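Local coordinates for protein importin-95 (Chaetomium thermophilum, PDB 4XRI) that probably carries protein cargo into the nucleus as an importin-beta transport receptor, a flexible HEAT-repeat solenoid thought to bind a small GTPase of the Ran type, at residues A[285-289]-A[351-355]; A[768-772]-A[814-818]; A[420-424]-A[458-462]. The protein carries 2 engineered substitutions. All blocks are in the same frame, centred on the assembly; numbering follows the deposited sequence.

Contact 1. Residues A[285-289]-A[351-355]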
loop_
_atom_site.group_PDB
_atom_site.type_symbol
_atom_site.label_atom_id
_atom_site.label_comp_id
_atom_site.label_asym_id
_atom_site.label_seq_id
_atom_site.Cartn_x
_atom_site.Cartn_y
_atom_site.Cartn_z
ATOM N N GLU A 285 6.149 27.033 -11.486
ATOM C CA GLU A 285 6.357 25.599 -11.316
ATOM C C GLU A 285 5.160 24.904 -10.672
ATOM O O GLU A 285 4.885 23.737 -10.957
ATOM C CB GLU A 285 7.618 25.334 -10.487
ATOM C CG GLU A 285 7.921 23.854 -10.291
ATOM C CD GLU A 285 9.364 23.590 -9.914
ATOM O OE1 GLU A 285 10.156 24.554 -9.875
ATOM O OE2 GLU A 285 9.706 22.415 -9.663
ATOM N N ASP A 286 4.433 25.625 -9.826
ATOM C CA ASP A 286 3.318 25.027 -9.098
ATOM C C ASP A 286 2.115 24.711 -9.990
ATOM O O ASP A 286 1.479 23.673 -9.819
ATOM C CB ASP A 286 2.886 25.934 -7.943
ATOM C CG ASP A 286 3.912 25.984 -6.828
ATOM O OD1 ASP A 286 4.134 24.940 -6.183
ATOM O OD2 ASP A 286 4.494 27.064 -6.592
ATOM N N VAL A 287 1.795 25.588 -10.940
ATOM C CA VAL A 287 0.679 25.304 -11.840
ATOM C C VAL A 287 1.135 24.311 -12.901
ATOM O O VAL A 287 0.335 23.528 -13.417
ATOM C CB VAL A 287 0.112 26.582 -12.511
ATOM C CG1 VAL A 287 0.714 27.825 -11.902
ATOM C CG2 VAL A 287 0.311 26.561 -14.023
ATOM N N ALA A 288 2.429 24.338 -13.210
ATOM C CA ALA A 288 3.010 23.376 -14.135
ATOM C C ALA A 288 2.881 21.973 -13.554
ATOM O O ALA A 288 2.518 21.030 -14.257
ATOM C CB ALA A 288 4.468 23.705 -14.421
ATOM N N LYS A 289 3.173 21.852 -12.262
ATOM C CA LYS A 289 3.019 20.590 -11.538
ATOM C C LYS A 289 1.591 20.070 -11.599
ATOM O O LYS A 289 1.357 18.881 -11.815
ATOM C CB LYS A 289 3.426 20.752 -10.072
ATOM C CG LYS A 289 4.917 20.796 -9.806
ATOM C CD LYS A 289 5.165 20.845 -8.308
ATOM C CE LYS A 289 6.616 21.106 -7.979
ATOM N NZ LYS A 289 6.822 21.152 -6.505
ATOM N N GLU A 351 12.022 14.793 -3.278
ATOM C CA GLU A 351 11.436 16.116 -3.414
ATOM C C GLU A 351 10.677 16.136 -4.727
ATOM O O GLU A 351 11.248 15.868 -5.784
ATOM C CB GLU A 351 12.508 17.212 -3.376
ATOM C CG GLU A 351 11.987 18.609 -3.675
ATOM C CD GLU A 351 12.422 19.119 -5.035
ATOM O OE1 GLU A 351 12.945 18.313 -5.835
ATOM O OE2 GLU A 351 12.248 20.327 -5.303
ATOM N N TYR A 352 9.384 16.429 -4.661
ATOM C CA TYR A 352 8.557 16.385 -5.856
ATOM C C TYR A 352 8.652 17.698 -6.622
ATOM O O TYR A 352 7.936 18.653 -6.326
ATOM C CB TYR A 352 7.102 16.076 -5.494
ATOM C CG TYR A 352 6.360 15.294 -6.557
ATOM C CD1 TYR A 352 6.787 14.027 -6.938
ATOM C CD2 TYR A 352 5.226 15.814 -7.168
ATOM C CE1 TYR A 352 6.111 13.304 -7.903
ATOM C CE2 TYR A 352 4.542 15.097 -8.135
ATOM C CZ TYR A 352 4.990 13.844 -8.497
ATOM O OH TYR A 352 4.314 13.127 -9.458
ATOM N N ASN A 353 9.559 17.741 -7.593
ATOM C CA ASN A 353 9.666 18.887 -8.484
ATOM C C ASN A 353 9.020 18.566 -9.829
ATOM O O ASN A 353 8.399 17.515 -9.988
ATOM C CB ASN A 353 11.130 19.311 -8.663
ATOM C CG ASN A 353 12.031 18.168 -9.098
ATOM O OD1 ASN A 353 11.602 17.248 -9.795
ATOM N ND2 ASN A 353 13.292 18.223 -8.682
ATOM N N ILE A 354 9.167 19.464 -10.795
ATOM C CA ILE A 354 8.491 19.302 -12.077
ATOM C C ILE A 354 9.069 18.146 -12.900
ATOM O O ILE A 354 8.346 17.490 -13.653
ATOM C CB ILE A 354 8.544 20.608 -12.907
ATOM C CG1 ILE A 354 7.639 20.503 -14.138
ATOM C CG2 ILE A 354 9.974 20.956 -13.301
ATOM C CD1 ILE A 354 6.199 20.186 -13.811
ATOM N N SER A 355 10.361 17.880 -12.738
ATOM C CA SER A 355 11.033 16.868 -13.547
ATOM C C SER A 355 10.640 15.452 -13.135
ATOM O O SER A 355 10.470 14.574 -13.981
ATOM C CB SER A 355 12.552 17.036 -13.459
ATOM O OG SER A 355 13.002 16.923 -12.120
#
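Two side chains one turn apart at the start of helix 285-310, Glu-285 and Lys-289, clasp the backbone where loop residues 351-353 lead into helix 354-369: a largely polar contact, with a small apolar patch, between two helix starts of the HEAT-repeat solenoid. Lys-289 reaches over fully extended, and its NZ meets Tyr-352 O at 2.7 Å, close to straight on (C=O...N angle 158°) and in the carbonyl plane; its CE passes 3.8 Å from Asn-353 CA. One turn earlier, Glu-285 OE2 accepts from Ile-354 N at 3.2 Å, met on its anti side but somewhat out of the carboxylate plane, and bent to 141° at the hydrogen. Setting CG opposite the backbone N (chi1 -179°) on an extended chain carries that carboxylate to the new helix. Beside these two bonds, Ile-354 CD1 rests 4.0 Å from Ala-288 CB and touches the backbone at Lys-289. Asn-353 N-caps helix 354-369: its OD1 accepts from Ser-355 OG at 2.7 Å, weakly from Ser-355 N, and from Arg-356 N. The chemistry is complementary: an acid takes an amide N-H of the helix's first turn, where the dipole should favour negative charge, while a lysine takes the carbonyl just before the cap.

Contact 2. Residues A[768-772]-A[814-818]; sequences MDAWG and ASMGV
Met-768 does most of the touching here, laying its side chain over the first turn of segment 814-818. Met-768 CG sits 3.3 Å from Ala-814 O and 3.8 Å from Ala-814 CB. With CG swung away from the backbone N (chi1 -152°) and bends at both following torsions, the chain turns so that Met-768 SD lies 3.5 Å from Val-818 CG2, the two side chains meeting at about a right angle. Val-818 CG2 is also wedged against the backbone of the other helix, 3.4 Å from Met-768 O, and comes near Gly-772 N. On the flank, Asp-769 OD1 comes within 3.7 Å of Ala-814 CB, a van der Waals touch. Gly-772 presents bare backbone to Val-818, and their CA atoms are 5.3 Å apart.

Further out, Ser-815 OG is bonded back to Leu-811 O within its own helix. Helix 791-802 covers one flank, with Leu-797 and Ile-801 against Met-768 and Ile-794 against Trp-771, whose ring is directed away from segment 814-818 and also packs on helix 730-743. Around this pair the axes are 9.1 Å apart and run nearly the same way, at 24°. Such near-parallel packing of helices 754-780 and 809-825, with helix 791-802 between them in sequence, is typical of the stacked helical hairpins of an importin-beta solenoid.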
loop_
_atom_site.group_PDB
_atom_site.type_symbol
_atom_site.label_atom_id
_atom_site.label_comp_id
_atom_site.label_asym_id
_atom_site.label_seq_id
_atom_site.Cartn_x
_atom_site.Cartn_y
_atom_site.Cartn_z
ATOM N N MET A 768 -11.248 -23.754 6.245
ATOM C CA MET A 768 -11.283 -24.864 5.301
ATOM C C MET A 768 -10.020 -25.713 5.393
ATOM O O MET A 768 -10.083 -26.939 5.321
ATOM C CB MET A 768 -11.465 -24.341 3.877
ATOM C CG MET A 768 -12.168 -25.310 2.950
ATOM S SD MET A 768 -13.754 -25.862 3.595
ATOM C CE MET A 768 -14.561 -24.304 3.912
ATOM N N ASP A 769 -8.877 -25.055 5.561
ATOM C CA ASP A 769 -7.619 -25.759 5.778
ATOM C C ASP A 769 -7.698 -26.592 7.052
ATOM O O ASP A 769 -7.247 -27.736 7.084
ATOM C CB ASP A 769 -6.446 -24.778 5.860
ATOM C CG ASP A 769 -6.157 -24.099 4.535
ATOM O OD1 ASP A 769 -6.623 -24.598 3.489
ATOM O OD2 ASP A 769 -5.453 -23.070 4.540
ATOM N N ALA A 770 -8.274 -26.002 8.096
ATOM C CA ALA A 770 -8.434 -26.674 9.379
ATOM C C ALA A 770 -9.268 -27.939 9.227
ATOM O O ALA A 770 -8.835 -29.022 9.620
ATOM C CB ALA A 770 -9.068 -25.736 10.398
ATOM N N TRP A 771 -10.456 -27.799 8.642
ATOM C CA TRP A 771 -11.336 -28.946 8.429
ATOM C C TRP A 771 -10.657 -30.016 7.582
ATOM O O TRP A 771 -10.766 -31.208 7.866
ATOM C CB TRP A 771 -12.651 -28.518 7.770
ATOM C CG TRP A 771 -13.660 -27.920 8.720
ATOM C CD1 TRP A 771 -14.304 -26.722 8.583
ATOM C CD2 TRP A 771 -14.137 -28.492 9.946
ATOM N NE1 TRP A 771 -15.153 -26.516 9.645
ATOM C CE2 TRP A 771 -15.067 -27.586 10.496
ATOM C CE3 TRP A 771 -13.865 -29.681 10.636
ATOM C CZ2 TRP A 771 -15.729 -27.830 11.696
ATOM C CZ3 TRP A 771 -14.523 -29.922 11.826
ATOM C CH2 TRP A 771 -15.443 -29.000 12.346
ATOM N N GLY A 772 -9.935 -29.577 6.556
ATOM C CA GLY A 772 -9.213 -30.481 5.680
ATOM C C GLY A 772 -8.211 -31.357 6.410
ATOM O O GLY A 772 -8.162 -32.565 6.196
ATOM N N ALA A 814 -9.296 -24.898 -1.580
ATOM C CA ALA A 814 -9.432 -25.540 -0.276
ATOM C C ALA A 814 -10.811 -26.166 -0.097
ATOM O O ALA A 814 -10.949 -27.229 0.512
ATOM C CB ALA A 814 -9.165 -24.537 0.835
ATOM N N SER A 815 -11.827 -25.497 -0.633
ATOM C CA SER A 815 -13.200 -25.985 -0.560
ATOM C C SER A 815 -13.364 -27.273 -1.355
ATOM O O SER A 815 -13.958 -28.239 -0.873
ATOM C CB SER A 815 -14.175 -24.925 -1.073
ATOM O OG SER A 815 -14.096 -23.746 -0.293
ATOM N N MET A 816 -12.837 -27.275 -2.578
ATOM C CA MET A 816 -12.823 -28.470 -3.413
ATOM C C MET A 816 -12.123 -29.608 -2.683
ATOM O O MET A 816 -12.592 -30.747 -2.694
ATOM C CB MET A 816 -12.128 -28.198 -4.754
ATOM C CG MET A 816 -12.796 -27.155 -5.640
ATOM S SD MET A 816 -14.414 -27.638 -6.276
ATOM C CE MET A 816 -15.508 -26.841 -5.103
ATOM N N GLY A 817 -11.002 -29.283 -2.048
ATOM C CA GLY A 817 -10.235 -30.256 -1.296
ATOM C C GLY A 817 -11.042 -30.907 -0.193
ATOM O O GLY A 817 -11.001 -32.122 -0.022
ATOM N N VAL A 818 -11.791 -30.095 0.548
ATOM C CA VAL A 818 -12.596 -30.596 1.657
ATOM C C VAL A 818 -13.739 -31.481 1.166
ATOM O O VAL A 818 -14.041 -32.511 1.776
ATOM C CB VAL A 818 -13.154 -29.429 2.504
ATOM C CG1 VAL A 818 -14.342 -29.875 3.348
ATOM C CG2 VAL A 818 -12.053 -28.868 3.390
#

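Contact 3. Residues A[420-424]-A[458-462]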
loop_
_atom_site.group_PDB
_atom_site.type_symbol
_atom_site.label_atom_id
_atom_site.label_comp_id
_atom_site.label_asym_id
_atom_site.label_seq_id
_atom_site.Cartn_x
_atom_site.Cartn_y
_atom_site.Cartn_z
ATOM N N MET A 420 20.881 -0.966 -26.847
ATOM C CA MET A 420 21.525 -1.617 -25.710
ATOM C C MET A 420 22.972 -1.165 -25.527
ATOM O O MET A 420 23.355 -0.718 -24.446
ATOM C CB MET A 420 21.475 -3.136 -25.861
ATOM C CG MET A 420 21.550 -3.873 -24.535
ATOM S SD MET A 420 20.222 -3.358 -23.431
ATOM C CE MET A 420 20.790 -4.024 -21.870
ATOM N N GLN A 421 23.771 -1.279 -26.584
ATOM C CA GLN A 421 25.176 -0.879 -26.525
ATOM C C GLN A 421 25.386 0.622 -26.260
ATOM O O GLN A 421 26.235 0.982 -25.445
ATOM C CB GLN A 421 25.893 -1.286 -27.816
ATOM C CG GLN A 421 27.165 -0.508 -28.106
ATOM C CD GLN A 421 26.960 0.559 -29.165
ATOM O OE1 GLN A 421 26.280 0.331 -30.167
ATOM N NE2 GLN A 421 27.540 1.733 -28.945
ATOM N N PRO A 422 24.625 1.506 -26.943
ATOM C CA PRO A 422 24.811 2.924 -26.606
ATOM C C PRO A 422 24.448 3.245 -25.160
ATOM O O PRO A 422 25.125 4.054 -24.526
ATOM C CB PRO A 422 23.863 3.641 -27.575
ATOM C CG PRO A 422 23.725 2.713 -28.721
ATOM C CD PRO A 422 23.743 1.347 -28.114
ATOM N N LEU A 423 23.397 2.614 -24.645
ATOM C CA LEU A 423 22.966 2.866 -23.276
ATOM C C LEU A 423 23.995 2.350 -22.277
ATOM O O LEU A 423 24.232 2.971 -21.245
ATOM C CB LEU A 423 21.607 2.225 -23.006
ATOM C CG LEU A 423 20.893 2.770 -21.767
ATOM C CD1 LEU A 423 20.595 4.246 -21.945
ATOM C CD2 LEU A 423 19.618 2.004 -21.484
ATOM N N ILE A 424 24.609 1.214 -22.590
ATOM C CA ILE A 424 25.656 0.661 -21.738
ATOM C C ILE A 424 26.858 1.599 -21.712
ATOM O O ILE A 424 27.493 1.788 -20.672
ATOM C CB ILE A 424 26.094 -0.736 -22.213
ATOM C CG1 ILE A 424 24.976 -1.749 -21.969
ATOM C CG2 ILE A 424 27.354 -1.183 -21.492
ATOM C CD1 ILE A 424 25.297 -3.139 -22.465
ATOM N N HIS A 458 25.362 -8.869 -24.940
ATOM C CA HIS A 458 25.214 -7.724 -24.043
ATOM C C HIS A 458 25.323 -8.032 -22.549
ATOM O O HIS A 458 25.606 -7.136 -21.755
ATOM C CB HIS A 458 23.870 -7.039 -24.302
ATOM C CG HIS A 458 23.766 -6.394 -25.643
ATOM N ND1 HIS A 458 24.724 -5.522 -26.133
ATOM C CD2 HIS A 458 22.818 -6.470 -26.609
ATOM C CE1 HIS A 458 24.373 -5.105 -27.328
ATOM N NE2 HIS A 458 23.212 -5.668 -27.645
ATOM N N LEU A 459 25.098 -9.286 -22.170
ATOM C CA LEU A 459 24.999 -9.662 -20.758
ATOM C C LEU A 459 26.246 -9.316 -19.947
ATOM O O LEU A 459 26.152 -8.663 -18.909
ATOM C CB LEU A 459 24.706 -11.159 -20.628
ATOM C CG LEU A 459 24.249 -11.700 -19.273
ATOM C CD1 LEU A 459 23.236 -12.814 -19.478
ATOM C CD2 LEU A 459 25.427 -12.206 -18.454
ATOM N N GLU A 460 27.409 -9.752 -20.420
ATOM C CA GLU A 460 28.654 -9.536 -19.683
ATOM C C GLU A 460 29.010 -8.051 -19.533
ATOM O O GLU A 460 29.339 -7.617 -18.429
ATOM C CB GLU A 460 29.812 -10.289 -20.350
ATOM C CG GLU A 460 31.055 -10.461 -19.470
ATOM C CD GLU A 460 31.937 -9.223 -19.427
ATOM O OE1 GLU A 460 31.907 -8.429 -20.391
ATOM O OE2 GLU A 460 32.662 -9.044 -18.425
ATOM N N PRO A 461 28.961 -7.262 -20.632
ATOM C CA PRO A 461 29.258 -5.839 -20.425
ATOM C C PRO A 461 28.251 -5.159 -19.508
ATOM O O PRO A 461 28.634 -4.331 -18.681
ATOM C CB PRO A 461 29.182 -5.252 -21.842
ATOM C CG PRO A 461 29.451 -6.403 -22.737
ATOM C CD PRO A 461 28.802 -7.568 -22.065
ATOM N N LEU A 462 26.978 -5.508 -19.666
ATOM C CA LEU A 462 25.918 -4.964 -18.826
ATOM C C LEU A 462 26.214 -5.205 -17.353
ATOM O O LEU A 462 26.251 -4.265 -16.562
ATOM C CB LEU A 462 24.568 -5.580 -19.201
ATOM C CG LEU A 462 23.361 -5.167 -18.357
ATOM C CD1 LEU A 462 23.191 -3.661 -18.372
ATOM C CD2 LEU A 462 22.103 -5.855 -18.859
#
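Met-420 rides over one face of the His-458 imidazole, one of two fits that join segments 420-424 and 458-462. Met-420 CB stands 3.6 Å from the centroid of the His-458 ring, only 14° off the normal, a CH-pi contact, while Met-420 CG lies 3.5 Å from His-458 CG. From there the methionine bends at chi2 and sends its methyl beyond the histidine: Met-420 CE lands 3.8 Å from Leu-462 CD2, the side chains crossing at about a right angle. One turn on, Ile-424 is the second bump. Its CG1 lies opposite the carbonyl carbon (chi1 -69°), and the extended arm pushes Ile-424 CD1 into the hollow formed by His-458, Pro-461 and Leu-462, 4.0 Å from Leu-462 N and 4.1 Å from Leu-462 CB. Gln-421 merely brushes the ring at CE1. Both helices are kinked where proline lacks the N-H for the bond to the turn before, at Pro-422 and Pro-461. The local axes run almost parallel, at 10°, and 10.7 Å apart. Helix 432-449 lies between the two in sequence and closes the packing through Leu-442, which touches both Met-420 and Leu-462; farther back, Leu-423 leans on helix 390-402.

In chain order they run contact 1, contact 3, contact 2, sharing no helix. Contacts 1 and 3 are the nearer pair, with centres 33 Å apart and nearest atoms about 17 Å apart; the centre of contact 2 lies 53 Å from that of contact 1, on the opposite side of the chain's centre, and 51 Å from that of contact 3. Every one joins parts only 33 to 61 residues apart, as expected of a solenoid of stacked neighbouring helices. Contacts 2 and 3 pair near-parallel helices without hydrogen bonds, through van der Waals and CH-pi packing, whereas contact 1 is largely polar. Links this local are consistent with the flexibility for which importin-beta is known.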